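Local coordinates for particle-associated glycoside hydrolase (Acinetobacter phage Fri1, PDB 6C72), which cleaves the capsular polysaccharide of its Acinetobacter baumannii host during virus entry, serving as the trimeric tailspike depolymerase of the phage, at residues A[112-117]-A[137-142]; A[173-178]-A[231-236]; A[240-245]-A[268-273]; A[297-302]-A[332-337]; A[309-314]-A[339-344]. One frame throughout, in Å; residues are numbered along the deposited sequence.

Interaction 1 of 5, residues A[112-117]-A[137-142]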
# COMPACT_ATOMS: atom_id res chain seq x y z
N ILE A 112 23.94 -28.54 -23.00
CA ILE A 112 23.23 -29.47 -22.13
C ILE A 112 22.14 -28.76 -21.36
O ILE A 112 20.99 -29.23 -21.30
CB ILE A 112 24.21 -30.19 -21.19
CG1 ILE A 112 25.09 -31.17 -21.97
CG2 ILE A 112 23.46 -30.88 -20.05
CD1 ILE A 112 26.24 -31.69 -21.17
N LEU A 113 22.47 -27.61 -20.75
CA LEU A 113 21.48 -26.89 -19.94
C LEU A 113 20.33 -26.40 -20.80
O LEU A 113 19.17 -26.48 -20.40
CB LEU A 113 22.13 -25.72 -19.19
CG LEU A 113 21.20 -24.87 -18.31
CD1 LEU A 113 20.44 -25.74 -17.32
CD2 LEU A 113 21.96 -23.77 -17.57
N GLN A 114 20.64 -25.91 -22.00
CA GLN A 114 19.59 -25.44 -22.90
C GLN A 114 18.66 -26.58 -23.29
O GLN A 114 17.46 -26.37 -23.47
CB GLN A 114 20.21 -24.80 -24.15
CG GLN A 114 19.20 -24.02 -24.97
CD GLN A 114 18.60 -22.86 -24.18
OE1 GLN A 114 19.32 -21.95 -23.77
NE2 GLN A 114 17.30 -22.91 -23.94
N LYS A 115 19.21 -27.78 -23.44
CA LYS A 115 18.38 -28.95 -23.72
C LYS A 115 17.38 -29.19 -22.60
O LYS A 115 16.22 -29.54 -22.84
CB LYS A 115 19.25 -30.18 -23.93
CG LYS A 115 19.63 -30.47 -25.32
CD LYS A 115 20.07 -31.93 -25.40
CE LYS A 115 21.39 -32.09 -26.13
NZ LYS A 115 21.14 -31.97 -27.59
N CYS A 116 17.83 -29.02 -21.35
CA CYS A 116 16.95 -29.25 -20.21
C CYS A 116 15.82 -28.22 -20.18
O CYS A 116 14.64 -28.58 -20.02
CB CYS A 116 17.76 -29.21 -18.91
SG CYS A 116 19.01 -30.53 -18.79
N VAL A 117 16.14 -26.94 -20.35
CA VAL A 117 15.11 -25.91 -20.32
C VAL A 117 14.13 -26.13 -21.47
O VAL A 117 12.91 -26.05 -21.29
CB VAL A 117 15.74 -24.51 -20.37
CG1 VAL A 117 14.67 -23.44 -20.44
CG2 VAL A 117 16.66 -24.31 -19.19
N ALA A 137 27.49 -22.19 -18.44
CA ALA A 137 26.43 -22.57 -19.37
C ALA A 137 25.38 -21.48 -19.44
O ALA A 137 24.62 -21.29 -18.48
CB ALA A 137 25.78 -23.88 -18.94
N LYS A 138 25.29 -20.78 -20.56
CA LYS A 138 24.28 -19.74 -20.70
C LYS A 138 22.99 -20.37 -21.19
O LYS A 138 23.01 -21.36 -21.92
CB LYS A 138 24.74 -18.61 -21.63
CG LYS A 138 24.93 -18.97 -23.05
CD LYS A 138 25.38 -17.73 -23.82
CE LYS A 138 25.40 -18.00 -25.32
NZ LYS A 138 25.57 -16.73 -26.10
N ALA A 139 21.87 -19.84 -20.72
CA ALA A 139 20.58 -20.44 -20.98
C ALA A 139 19.60 -19.37 -21.45
O ALA A 139 19.61 -18.23 -20.96
CB ALA A 139 20.01 -21.14 -19.74
N MET A 140 18.80 -19.75 -22.42
CA MET A 140 17.66 -18.96 -22.84
C MET A 140 16.45 -19.48 -22.08
O MET A 140 16.15 -20.68 -22.14
CB MET A 140 17.49 -19.09 -24.36
CG MET A 140 16.49 -18.18 -24.99
SD MET A 140 16.52 -18.29 -26.81
CE MET A 140 18.28 -18.12 -27.11
N ALA A 141 15.82 -18.61 -21.29
CA ALA A 141 14.63 -19.00 -20.55
C ALA A 141 13.49 -19.35 -21.51
O ALA A 141 13.38 -18.80 -22.61
CB ALA A 141 14.20 -17.89 -19.59
N LYS A 142 12.65 -20.28 -21.08
CA LYS A 142 11.47 -20.67 -21.82
C LYS A 142 10.27 -20.62 -20.88
O LYS A 142 10.41 -20.74 -19.66
CB LYS A 142 11.64 -22.08 -22.42
CG LYS A 142 12.84 -22.20 -23.37
CD LYS A 142 12.78 -21.13 -24.47
CE LYS A 142 14.11 -20.94 -25.19
NZ LYS A 142 14.39 -22.04 -26.17
O HOH W 1 21.69 -21.10 -24.38
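Gln114 turns its carboxamide to Met140 and meets both backbone polar atoms, N and O. Met140 N donates to Gln114 OE1 at 2.6 Å, while Gln114 NE2 donates in return to Met140 O at 3.1 Å. Both N-H...O angles are 173°, and each acceptor is approached in its carbonyl plane on a lone pair, so the amide is held at its two ends and its flip is fixed. CG lies anti to the backbone N (chi1 -167°) and the chain bends at chi2 (62°), which carries the amide from the flank of the helix to the edge of the strand. A water donates as well, giving Gln114 OE1 a second donor and bridging it to Lys138 O. Apolar contacts flank the pair along the helix: Leu113 CD2 packs on the CB of Ala139 at 3.9 Å, and one turn later Val117 CG1 meets Lys142 CG at 3.7 Å. In the next shell Asp118 OD1 takes a hydrogen bond from Gln114 NE2 and a salt bridge from Lys142 NZ, while Lys138 NZ pairs with Asp185 and with Glu160 of the second subunit. Helix 110-122 thus lies against the end of strand 133-140, with Leu113 also touching Val128 of strand 126-129 and Trp181 of strand 179-182, and with Ala139 resting on Tyr190 of strand 188-192.

Interaction 2 of 5, residues A[173-178]-A[231-236]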
# COMPACT_ATOMS: atom_id res chain seq x y z
N ALA A 173 26.48 -19.73 12.03
CA ALA A 173 26.48 -20.22 10.66
C ALA A 173 25.40 -19.53 9.83
O ALA A 173 24.29 -19.30 10.31
CB ALA A 173 26.28 -21.73 10.63
N THR A 174 25.74 -19.18 8.59
CA THR A 174 24.79 -18.57 7.66
C THR A 174 24.75 -19.38 6.37
O THR A 174 25.73 -20.03 6.01
CB THR A 174 25.13 -17.11 7.34
OG1 THR A 174 26.45 -17.05 6.79
CG2 THR A 174 25.06 -16.25 8.59
N TYR A 175 23.61 -19.31 5.68
CA TYR A 175 23.43 -20.12 4.48
C TYR A 175 24.42 -19.70 3.39
O TYR A 175 24.86 -18.55 3.32
CB TYR A 175 22.00 -20.00 3.93
CG TYR A 175 21.75 -18.80 3.04
CD1 TYR A 175 21.45 -17.56 3.58
CD2 TYR A 175 21.83 -18.90 1.65
CE1 TYR A 175 21.21 -16.46 2.78
CE2 TYR A 175 21.59 -17.80 0.82
CZ TYR A 175 21.28 -16.58 1.39
OH TYR A 175 21.03 -15.48 0.59
N LYS A 176 24.77 -20.65 2.54
CA LYS A 176 25.71 -20.39 1.46
C LYS A 176 25.17 -21.03 0.19
O LYS A 176 24.61 -22.12 0.23
CB LYS A 176 27.12 -20.93 1.81
CG LYS A 176 28.16 -20.61 0.75
CD LYS A 176 29.60 -20.78 1.25
CE LYS A 176 30.06 -22.23 1.23
NZ LYS A 176 31.22 -22.42 2.16
N HIS A 177 25.32 -20.33 -0.92
CA HIS A 177 24.93 -20.91 -2.20
C HIS A 177 25.87 -22.06 -2.55
O HIS A 177 27.07 -22.02 -2.26
CB HIS A 177 24.92 -19.85 -3.29
CG HIS A 177 23.76 -18.91 -3.18
ND1 HIS A 177 22.46 -19.31 -3.38
CD2 HIS A 177 23.71 -17.59 -2.85
CE1 HIS A 177 21.65 -18.28 -3.19
NE2 HIS A 177 22.39 -17.23 -2.87
N GLY A 178 25.30 -23.11 -3.14
CA GLY A 178 26.10 -24.23 -3.60
C GLY A 178 26.22 -24.27 -5.12
O GLY A 178 27.12 -24.90 -5.66
N ALA A 231 12.28 -14.30 -9.17
CA ALA A 231 13.56 -14.75 -8.61
C ALA A 231 13.52 -14.68 -7.10
O ALA A 231 13.03 -13.70 -6.52
CB ALA A 231 14.73 -13.91 -9.14
N LYS A 232 14.03 -15.75 -6.46
CA LYS A 232 14.10 -15.84 -5.00
C LYS A 232 15.43 -16.45 -4.59
O LYS A 232 15.89 -17.43 -5.19
CB LYS A 232 12.96 -16.69 -4.44
CG LYS A 232 11.61 -16.05 -4.62
CD LYS A 232 10.47 -17.00 -4.33
CE LYS A 232 9.12 -16.29 -4.48
NZ LYS A 232 8.08 -16.89 -3.58
N TRP A 233 16.05 -15.86 -3.56
CA TRP A 233 17.33 -16.35 -3.02
C TRP A 233 18.38 -16.48 -4.13
O TRP A 233 18.96 -17.55 -4.35
CB TRP A 233 17.14 -17.66 -2.28
CG TRP A 233 16.23 -17.54 -1.12
CD1 TRP A 233 14.94 -17.98 -1.04
CD2 TRP A 233 16.53 -16.95 0.15
NE1 TRP A 233 14.41 -17.70 0.19
CE2 TRP A 233 15.36 -17.07 0.95
CE3 TRP A 233 17.66 -16.34 0.70
CZ2 TRP A 233 15.30 -16.59 2.26
CZ3 TRP A 233 17.60 -15.86 2.00
CH2 TRP A 233 16.42 -15.99 2.76
N VAL A 234 18.58 -15.39 -4.86
CA VAL A 234 19.59 -15.31 -5.91
C VAL A 234 20.52 -14.15 -5.61
O VAL A 234 20.07 -13.03 -5.36
CB VAL A 234 18.95 -15.14 -7.30
CG1 VAL A 234 19.99 -14.67 -8.30
CG2 VAL A 234 18.35 -16.46 -7.76
N ASP A 235 21.82 -14.42 -5.65
CA ASP A 235 22.85 -13.39 -5.58
C ASP A 235 23.48 -13.25 -6.96
O ASP A 235 23.49 -14.20 -7.75
CB ASP A 235 23.92 -13.74 -4.54
CG ASP A 235 23.36 -13.78 -3.11
OD1 ASP A 235 22.15 -13.53 -2.90
OD2 ASP A 235 24.15 -14.05 -2.18
N THR A 236 23.95 -12.05 -7.27
CA THR A 236 24.71 -11.80 -8.48
C THR A 236 25.95 -11.00 -8.13
O THR A 236 25.88 -10.04 -7.36
CB THR A 236 23.88 -11.06 -9.56
OG1 THR A 236 23.44 -9.79 -9.04
CG2 THR A 236 22.67 -11.88 -10.00
O HOH W 2 20.42 -15.16 -2.01
O HOH W 3 23.62 -14.35 0.35
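Tyr175 reaches Trp233 because its CG stands between the backbone N and the carbonyl carbon (chi1 84°), whereas the indole swings the other way, anti to its own carbonyl carbon (chi1 -61°). The two rings meet edge to face: the six-membered ring of Trp233 points its edge at the face of the Tyr175 ring, with centroids 5.2 Å apart and planes at 83°. The phenol oxygen lies in the indole plane, Tyr175 OH coming to 3.5 Å from Trp233 CE3. The His177 ring, from the same segment as Tyr175, has Tyr175 CE2 over one face, offset toward the rim, and its edge faces the second segment. There CE1 of His177 approaches Trp233 O at 3.0 Å, and NE2 looks across to the carboxylate of Asp235.

No direct hydrogen bond joins the segments; water does so. One water lies 2.7 Å from Tyr175 OH and 3.0 Å from His177 NE2, and donates to Asp235 OD1. Another links Tyr175 OH to Asp235 OD2, donating to the latter at 2.6 Å. Asp235 OD1 also accepts from Asn263 ND2. Thr197 and Gly198 of the third subunit pack on Tyr175 and Trp233, so the aromatic pair lies at a subunit boundary. Trp233 is where the chain turns between strands 230-232 and 234-237, a corner of the kind that separates the faces of a parallel beta-helix, the fold common among phage tailspikes.

Interaction 3 of 5, residues A[240-245]-A[268-273]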
# COMPACT_ATOMS: atom_id res chain seq x y z
N ARG A 240 30.01 -7.51 -15.77
CA ARG A 240 30.63 -6.39 -16.45
C ARG A 240 29.67 -5.22 -16.58
O ARG A 240 30.09 -4.06 -16.57
CB ARG A 240 31.14 -6.84 -17.82
CG ARG A 240 31.84 -5.77 -18.65
CD ARG A 240 32.42 -6.34 -19.94
NE ARG A 240 31.48 -7.21 -20.66
CZ ARG A 240 30.59 -6.79 -21.56
NH1 ARG A 240 30.50 -5.51 -21.88
NH2 ARG A 240 29.78 -7.67 -22.16
N LEU A 241 28.37 -5.49 -16.72
CA LEU A 241 27.38 -4.43 -16.79
C LEU A 241 26.50 -4.46 -15.55
O LEU A 241 26.73 -3.70 -14.61
CB LEU A 241 26.54 -4.55 -18.07
CG LEU A 241 27.37 -4.48 -19.36
CD1 LEU A 241 26.50 -4.65 -20.58
CD2 LEU A 241 28.15 -3.18 -19.44
N GLU A 242 25.53 -5.38 -15.51
CA GLU A 242 24.60 -5.47 -14.40
C GLU A 242 24.36 -6.93 -14.02
O GLU A 242 24.35 -7.82 -14.88
CB GLU A 242 23.24 -4.82 -14.72
CG GLU A 242 23.24 -3.30 -14.66
CD GLU A 242 23.63 -2.67 -15.98
OE1 GLU A 242 23.43 -3.31 -17.04
OE2 GLU A 242 24.13 -1.52 -15.96
N GLY A 243 24.12 -7.16 -12.74
CA GLY A 243 23.64 -8.46 -12.32
C GLY A 243 22.24 -8.75 -12.84
O GLY A 243 21.92 -9.88 -13.19
N LEU A 244 21.40 -7.72 -12.90
CA LEU A 244 20.03 -7.81 -13.39
C LEU A 244 19.77 -6.64 -14.33
O LEU A 244 20.12 -5.50 -14.01
CB LEU A 244 19.03 -7.79 -12.22
CG LEU A 244 17.54 -7.59 -12.54
CD1 LEU A 244 16.95 -8.76 -13.32
CD2 LEU A 244 16.74 -7.30 -11.27
N TYR A 245 19.17 -6.93 -15.48
CA TYR A 245 18.90 -5.93 -16.51
C TYR A 245 17.56 -6.26 -17.15
O TYR A 245 17.37 -7.36 -17.67
CB TYR A 245 20.02 -5.93 -17.54
CG TYR A 245 19.91 -4.90 -18.65
CD1 TYR A 245 20.48 -3.64 -18.52
CD2 TYR A 245 19.27 -5.21 -19.85
CE1 TYR A 245 20.41 -2.71 -19.53
CE2 TYR A 245 19.18 -4.28 -20.88
CZ TYR A 245 19.76 -3.03 -20.71
OH TYR A 245 19.68 -2.10 -21.73
N ARG A 268 30.31 -3.86 -12.68
CA ARG A 268 31.16 -2.78 -13.17
C ARG A 268 30.38 -1.60 -13.73
O ARG A 268 30.99 -0.55 -13.98
CB ARG A 268 32.12 -3.30 -14.24
CG ARG A 268 32.96 -4.51 -13.82
CD ARG A 268 33.75 -4.26 -12.54
NE ARG A 268 34.64 -3.11 -12.66
CZ ARG A 268 35.83 -3.15 -13.26
NH1 ARG A 268 36.24 -4.29 -13.81
NH2 ARG A 268 36.60 -2.08 -13.32
N ARG A 269 29.07 -1.74 -13.95
CA ARG A 269 28.27 -0.59 -14.33
C ARG A 269 27.28 -0.26 -13.22
O ARG A 269 27.50 0.69 -12.47
CB ARG A 269 27.55 -0.83 -15.67
CG ARG A 269 26.98 0.46 -16.28
CD ARG A 269 26.67 0.34 -17.77
NE ARG A 269 25.54 -0.56 -18.04
CZ ARG A 269 25.12 -0.90 -19.25
NH1 ARG A 269 25.72 -0.41 -20.35
NH2 ARG A 269 24.09 -1.73 -19.38
N ASN A 270 26.19 -1.03 -13.10
CA ASN A 270 25.24 -0.91 -12.00
C ASN A 270 25.00 -2.29 -11.41
O ASN A 270 25.12 -3.30 -12.11
CB ASN A 270 23.89 -0.33 -12.48
CG ASN A 270 24.07 0.88 -13.38
OD1 ASN A 270 24.43 1.95 -12.91
ND2 ASN A 270 23.84 0.69 -14.67
N THR A 271 24.63 -2.35 -10.13
CA THR A 271 24.25 -3.65 -9.58
C THR A 271 23.04 -4.20 -10.32
O THR A 271 22.91 -5.42 -10.48
CB THR A 271 23.95 -3.56 -8.08
OG1 THR A 271 22.79 -2.76 -7.86
CG2 THR A 271 25.14 -3.02 -7.29
N ALA A 272 22.13 -3.33 -10.74
CA ALA A 272 20.92 -3.73 -11.43
C ALA A 272 20.37 -2.52 -12.18
O ALA A 272 20.58 -1.37 -11.77
CB ALA A 272 19.87 -4.27 -10.46
N ALA A 273 19.65 -2.78 -13.28
CA ALA A 273 19.10 -1.69 -14.07
C ALA A 273 17.72 -2.07 -14.57
O ALA A 273 17.51 -3.20 -15.04
CB ALA A 273 20.01 -1.32 -15.25
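Glu242 receives three side-chain hydrogen bonds from Arg269 and Asn270. Arg269 grips the carboxylate side-on with two nitrogens in a salt bridge: NE donates to Glu242 OE2 at 2.7 Å, almost straight at 175°, and NH2 to Glu242 OE1 at 2.9 Å, on that oxygen's syn lone pair. Glu242 OE2 accepts again from Asn270 ND2 at 2.6 Å, this time on its anti side, so one buried oxygen carries two donors on different sides. The bend of Glu242 at chi2 (88°) folds the carboxylate back to lie nearly coplanar with both the amide and the guanidinium. Over one face of that guanidinium rests Leu241 CD2, 3.8 Å from Arg269 NH1.

The backbone repeats the theme of shared acceptors. Leu241 O accepts hydrogen bonds from Arg269 N and Asn270 N, each at 3.1 Å; it also lies near Asn270 O, but as two acceptors these do not bond. These are consecutive coils of a parallel beta-helix, whose chain turns a corner at Gly243 before strand 244-247 runs beside strand 272-275. At the corner Gly243 N gives only a weak bond to Thr271 O; past it Ala273 N reaches Leu244 O at 2.9 Å. Other polar ends find partners outside the segments: Thr271 OG1 bonds to Leu299 O and Arg268 NE to Thr295 O, while Arg240 NE turns back to Asn217 O.

Interaction 4 of 5, residues A[297-302]-A[332-337]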
# COMPACT_ATOMS: atom_id res chain seq x y z
N VAL A 297 29.78 2.49 -12.11
CA VAL A 297 29.16 3.73 -12.58
C VAL A 297 28.12 4.24 -11.59
O VAL A 297 28.28 5.33 -11.02
CB VAL A 297 28.54 3.53 -13.98
CG1 VAL A 297 28.03 4.87 -14.54
CG2 VAL A 297 29.55 2.86 -14.92
N TYR A 298 27.06 3.48 -11.38
CA TYR A 298 26.03 3.83 -10.41
C TYR A 298 25.72 2.63 -9.53
O TYR A 298 26.19 1.51 -9.76
CB TYR A 298 24.74 4.31 -11.07
CG TYR A 298 24.89 5.38 -12.13
CD1 TYR A 298 25.49 6.60 -11.82
CD2 TYR A 298 24.37 5.21 -13.41
CE1 TYR A 298 25.62 7.59 -12.77
CE2 TYR A 298 24.48 6.21 -14.38
CZ TYR A 298 25.10 7.39 -14.04
OH TYR A 298 25.22 8.40 -14.96
N LEU A 299 24.87 2.86 -8.53
CA LEU A 299 24.46 1.78 -7.64
C LEU A 299 23.25 1.03 -8.20
O LEU A 299 23.33 -0.17 -8.47
CB LEU A 299 24.17 2.35 -6.25
CG LEU A 299 23.72 1.40 -5.15
CD1 LEU A 299 24.67 0.20 -4.98
CD2 LEU A 299 23.61 2.18 -3.84
N PHE A 300 22.14 1.73 -8.41
CA PHE A 300 20.91 1.14 -8.91
C PHE A 300 20.31 2.13 -9.90
O PHE A 300 20.20 3.32 -9.59
CB PHE A 300 19.93 0.85 -7.76
CG PHE A 300 18.59 0.38 -8.21
CD1 PHE A 300 18.34 -0.96 -8.42
CD2 PHE A 300 17.56 1.28 -8.43
CE1 PHE A 300 17.11 -1.38 -8.85
CE2 PHE A 300 16.32 0.86 -8.86
CZ PHE A 300 16.10 -0.47 -9.06
N ASP A 301 19.99 1.67 -11.10
CA ASP A 301 19.73 2.60 -12.21
C ASP A 301 18.39 2.28 -12.86
O ASP A 301 18.26 1.27 -13.56
CB ASP A 301 20.87 2.53 -13.23
CG ASP A 301 20.93 3.75 -14.14
OD1 ASP A 301 20.24 4.76 -13.87
OD2 ASP A 301 21.68 3.70 -15.14
N ILE A 302 17.41 3.16 -12.67
CA ILE A 302 16.21 3.17 -13.50
C ILE A 302 16.47 4.18 -14.61
O ILE A 302 16.33 5.39 -14.40
CB ILE A 302 14.95 3.53 -12.71
CG1 ILE A 302 14.69 2.50 -11.62
CG2 ILE A 302 13.77 3.64 -13.65
CD1 ILE A 302 13.49 2.84 -10.76
N PRO A 332 27.49 7.10 -6.29
CA PRO A 332 26.76 6.13 -5.48
C PRO A 332 25.25 6.37 -5.41
O PRO A 332 24.66 6.46 -4.34
CB PRO A 332 27.42 6.29 -4.10
CG PRO A 332 27.80 7.74 -4.08
CD PRO A 332 28.20 8.10 -5.48
N THR A 333 24.63 6.46 -6.58
CA THR A 333 23.25 6.93 -6.67
C THR A 333 22.30 5.81 -7.05
O THR A 333 22.69 4.79 -7.64
CB THR A 333 23.13 8.09 -7.65
OG1 THR A 333 23.90 7.80 -8.81
CG2 THR A 333 23.64 9.38 -7.02
N VAL A 334 21.06 5.99 -6.63
CA VAL A 334 19.89 5.20 -6.99
C VAL A 334 19.06 6.13 -7.87
O VAL A 334 18.42 7.07 -7.36
CB VAL A 334 19.13 4.74 -5.74
CG1 VAL A 334 17.95 3.85 -6.09
CG2 VAL A 334 20.10 4.04 -4.78
N LEU A 335 19.12 5.92 -9.18
CA LEU A 335 18.57 6.87 -10.14
C LEU A 335 17.14 6.49 -10.50
O LEU A 335 16.83 5.32 -10.72
CB LEU A 335 19.41 6.91 -11.42
CG LEU A 335 20.89 7.29 -11.38
CD1 LEU A 335 21.72 6.07 -11.01
CD2 LEU A 335 21.34 7.89 -12.70
N VAL A 336 16.28 7.50 -10.58
CA VAL A 336 14.94 7.35 -11.12
C VAL A 336 14.81 8.28 -12.32
O VAL A 336 14.94 9.50 -12.18
CB VAL A 336 13.86 7.65 -10.07
CG1 VAL A 336 12.47 7.59 -10.72
CG2 VAL A 336 13.97 6.67 -8.92
N LYS A 337 14.60 7.71 -13.50
CA LYS A 337 14.42 8.50 -14.71
C LYS A 337 13.05 8.22 -15.30
O LYS A 337 12.82 7.14 -15.87
CB LYS A 337 15.52 8.21 -15.73
CG LYS A 337 15.32 8.97 -17.02
CD LYS A 337 16.35 8.60 -18.06
CE LYS A 337 16.09 9.34 -19.35
NZ LYS A 337 16.95 8.83 -20.47
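Leu335 sets its branched end over one face of the Tyr298 ring, CD2 standing 4.0 Å from the centroid and 12° off the normal. Its other methyl, CD1, reaches Tyr298 CG at 3.4 Å, and Val297 CG1 covers the opposite face, so the ring is sandwiched between aliphatic groups. Leu335 has its CG anti to the carbonyl carbon (chi1 -60°), which turns the branch across toward strand 300-302 and brings it against Asp301 OD1, the two side chains crossing at a slant. On the other side of the sheet Phe300 and Val334 pair, CD2 to CG1 at 3.5 Å, within a core to which Phe287, Phe322 and Phe350 contribute.

The backbone is equally close at the centre: Leu335 N donates to Phe300 O at 2.8 Å and Ile302 N to Leu335 O at 3.0 Å. Thr333 O binds two successive donors, Leu299 N and Phe300 N. Matters slacken at both ends. The CB of Pro332, a partly exposed residue, is directed away from the other segment, and the closing bond from Lys337 N to Ile302 O is weak, bent to 122°. The extended chain of Lys337 leads off from the contact, its NZ bonding to Pro304 O and Gln339 OE1. Strands 300-302 and 333-336 run parallel, the axes of the two short segments approaching to 4.7 Å, with Phe300 beside Val334 and Asp301 beside Leu335 in register, in the ladder stacking of successive parallel beta-helix coils.

Interaction 5 of 5, residues A[309-314]-A[339-344]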
# COMPACT_ATOMS: atom_id res chain seq x y z
N THR A 309 11.80 4.11 -27.20
CA THR A 309 10.51 3.88 -26.57
C THR A 309 10.63 3.29 -25.18
O THR A 309 9.61 2.90 -24.61
CB THR A 309 9.66 2.94 -27.42
OG1 THR A 309 10.41 1.73 -27.66
CG2 THR A 309 9.26 3.62 -28.74
N ASP A 310 11.85 3.18 -24.64
CA ASP A 310 12.03 2.70 -23.28
C ASP A 310 11.20 3.51 -22.28
O ASP A 310 11.15 4.74 -22.34
CB ASP A 310 13.50 2.78 -22.86
CG ASP A 310 14.37 1.77 -23.55
OD1 ASP A 310 13.86 0.85 -24.23
OD2 ASP A 310 15.60 1.92 -23.42
N THR A 311 10.56 2.80 -21.35
CA THR A 311 9.86 3.47 -20.27
C THR A 311 9.82 2.54 -19.08
O THR A 311 9.77 1.31 -19.24
CB THR A 311 8.45 3.91 -20.70
OG1 THR A 311 7.86 4.68 -19.65
CG2 THR A 311 7.56 2.71 -20.99
N VAL A 312 9.90 3.11 -17.87
CA VAL A 312 9.85 2.35 -16.63
C VAL A 312 8.90 3.04 -15.67
O VAL A 312 9.00 4.25 -15.46
CB VAL A 312 11.23 2.19 -15.96
CG1 VAL A 312 11.05 1.47 -14.64
CG2 VAL A 312 12.14 1.40 -16.87
N TYR A 313 7.98 2.27 -15.10
CA TYR A 313 7.04 2.84 -14.15
C TYR A 313 6.46 1.72 -13.30
O TYR A 313 6.58 0.55 -13.66
CB TYR A 313 5.93 3.65 -14.87
CG TYR A 313 5.21 2.91 -15.97
CD1 TYR A 313 5.76 2.80 -17.25
CD2 TYR A 313 3.96 2.33 -15.74
CE1 TYR A 313 5.11 2.13 -18.25
CE2 TYR A 313 3.30 1.65 -16.75
CZ TYR A 313 3.88 1.56 -18.01
OH TYR A 313 3.23 0.88 -19.02
N ASN A 314 5.86 2.09 -12.17
CA ASN A 314 5.25 1.15 -11.23
C ASN A 314 6.31 0.19 -10.66
O ASN A 314 6.33 -1.00 -10.95
CB ASN A 314 4.10 0.37 -11.89
CG ASN A 314 3.03 1.30 -12.53
OD1 ASN A 314 2.98 2.50 -12.24
ND2 ASN A 314 2.16 0.73 -13.35
N GLN A 339 10.54 8.59 -18.20
CA GLN A 339 10.61 8.86 -19.63
C GLN A 339 9.42 8.22 -20.33
O GLN A 339 9.30 6.99 -20.32
CB GLN A 339 11.90 8.33 -20.24
CG GLN A 339 11.94 8.39 -21.77
CD GLN A 339 13.24 7.84 -22.34
OE1 GLN A 339 14.33 8.35 -22.05
NE2 GLN A 339 13.14 6.78 -23.14
N ASN A 340 8.56 9.05 -20.93
CA ASN A 340 7.46 8.56 -21.76
C ASN A 340 6.54 7.60 -21.01
O ASN A 340 5.99 6.67 -21.61
CB ASN A 340 8.00 7.91 -23.05
CG ASN A 340 8.82 8.87 -23.93
OD1 ASN A 340 8.56 10.07 -23.98
ND2 ASN A 340 9.80 8.34 -24.63
N THR A 341 6.39 7.78 -19.71
CA THR A 341 5.50 6.92 -18.95
C THR A 341 4.05 7.31 -19.23
O THR A 341 3.76 8.48 -19.53
CB THR A 341 5.77 6.99 -17.44
OG1 THR A 341 5.43 8.29 -16.93
CG2 THR A 341 7.25 6.67 -17.15
N PRO A 342 3.12 6.35 -19.16
CA PRO A 342 1.73 6.65 -19.55
C PRO A 342 1.07 7.74 -18.71
O PRO A 342 0.25 8.50 -19.25
CB PRO A 342 1.02 5.30 -19.37
CG PRO A 342 1.91 4.52 -18.40
CD PRO A 342 3.30 4.96 -18.72
N THR A 343 1.37 7.84 -17.42
CA THR A 343 0.74 8.87 -16.60
C THR A 343 1.65 10.05 -16.31
O THR A 343 1.16 11.06 -15.78
CB THR A 343 0.25 8.29 -15.27
OG1 THR A 343 1.37 8.03 -14.42
CG2 THR A 343 -0.57 7.02 -15.49
N GLY A 344 2.91 10.00 -16.68
CA GLY A 344 3.80 11.09 -16.35
C GLY A 344 4.49 10.95 -15.01
O GLY A 344 5.36 11.77 -14.69
O HOH W 4 10.45 5.96 -16.89
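Thr311, just before strand 312-318 of the parallel beta-helix, and Tyr313 within it meet the loop that follows strand 333-336, one coil further along. Direct hydrogen bonds come first. Thr311 OG1 donates to Gln339 O at 2.8 Å, from a position tilted 25° out of the carbonyl plane; OG1 lies anti to the backbone N (chi1 -174°), which turns it to the loop. Gln339 NE2 adds a weak bond to Asp310 O, and is held further by Asn305 O.

Water supplies the next kind of link. A single molecule accepts from Val312 N and, at 2.9 Å, from Gln339 N, so two backbone N-H groups that do not reach each other share one oxygen.

Charged and polar groups tie the contact to its surroundings: Asp310 OD1 forms a salt bridge with Arg247, and OD2 accepts from Asn305 ND2, while Pro342 O accepts from Thr402 OG1 of the second subunit, placing the loop at a trimer interface. The Tyr313 ring also stacks with that of His278, a zinc-binding residue, and a zinc ion lies about 4 Å from the Tyr313 side chain (nearest atoms).

Van der Waals packing completes the account. The methyl CG2 of Thr341 sits 3.4 Å from Val312 O, near Thr311 OG1 as well. Beyond it Pro342 covers one face of Tyr313 in a CH-pi contact, its CD atom 3.5 Å from the ring centroid and 15° off the normal.

Overall arrangement
All five contacts reach the long run of parallel coils in mid-chain; interaction 1 sets helix 110-122 against one of its strands. Interactions 1 to 4 follow one another in sequence, whereas the segments of interactions 4 and 5 alternate. Centres of interactions 1 and 5 lie about 32 Å apart. Interactions 3 and 4 are closest, about 10 Å between centres, because strands 272-275 and 300-302 are neighbours; Arg269 O lies 2.9 Å from Val297 N. Interactions 4 and 5, about 17 Å apart, touch through Ile302 and Val312. Interactions 1 and 5 both reach the second subunit and interaction 2 the third, so coil-to-coil stacking and trimer assembly involve the same stretch of fold.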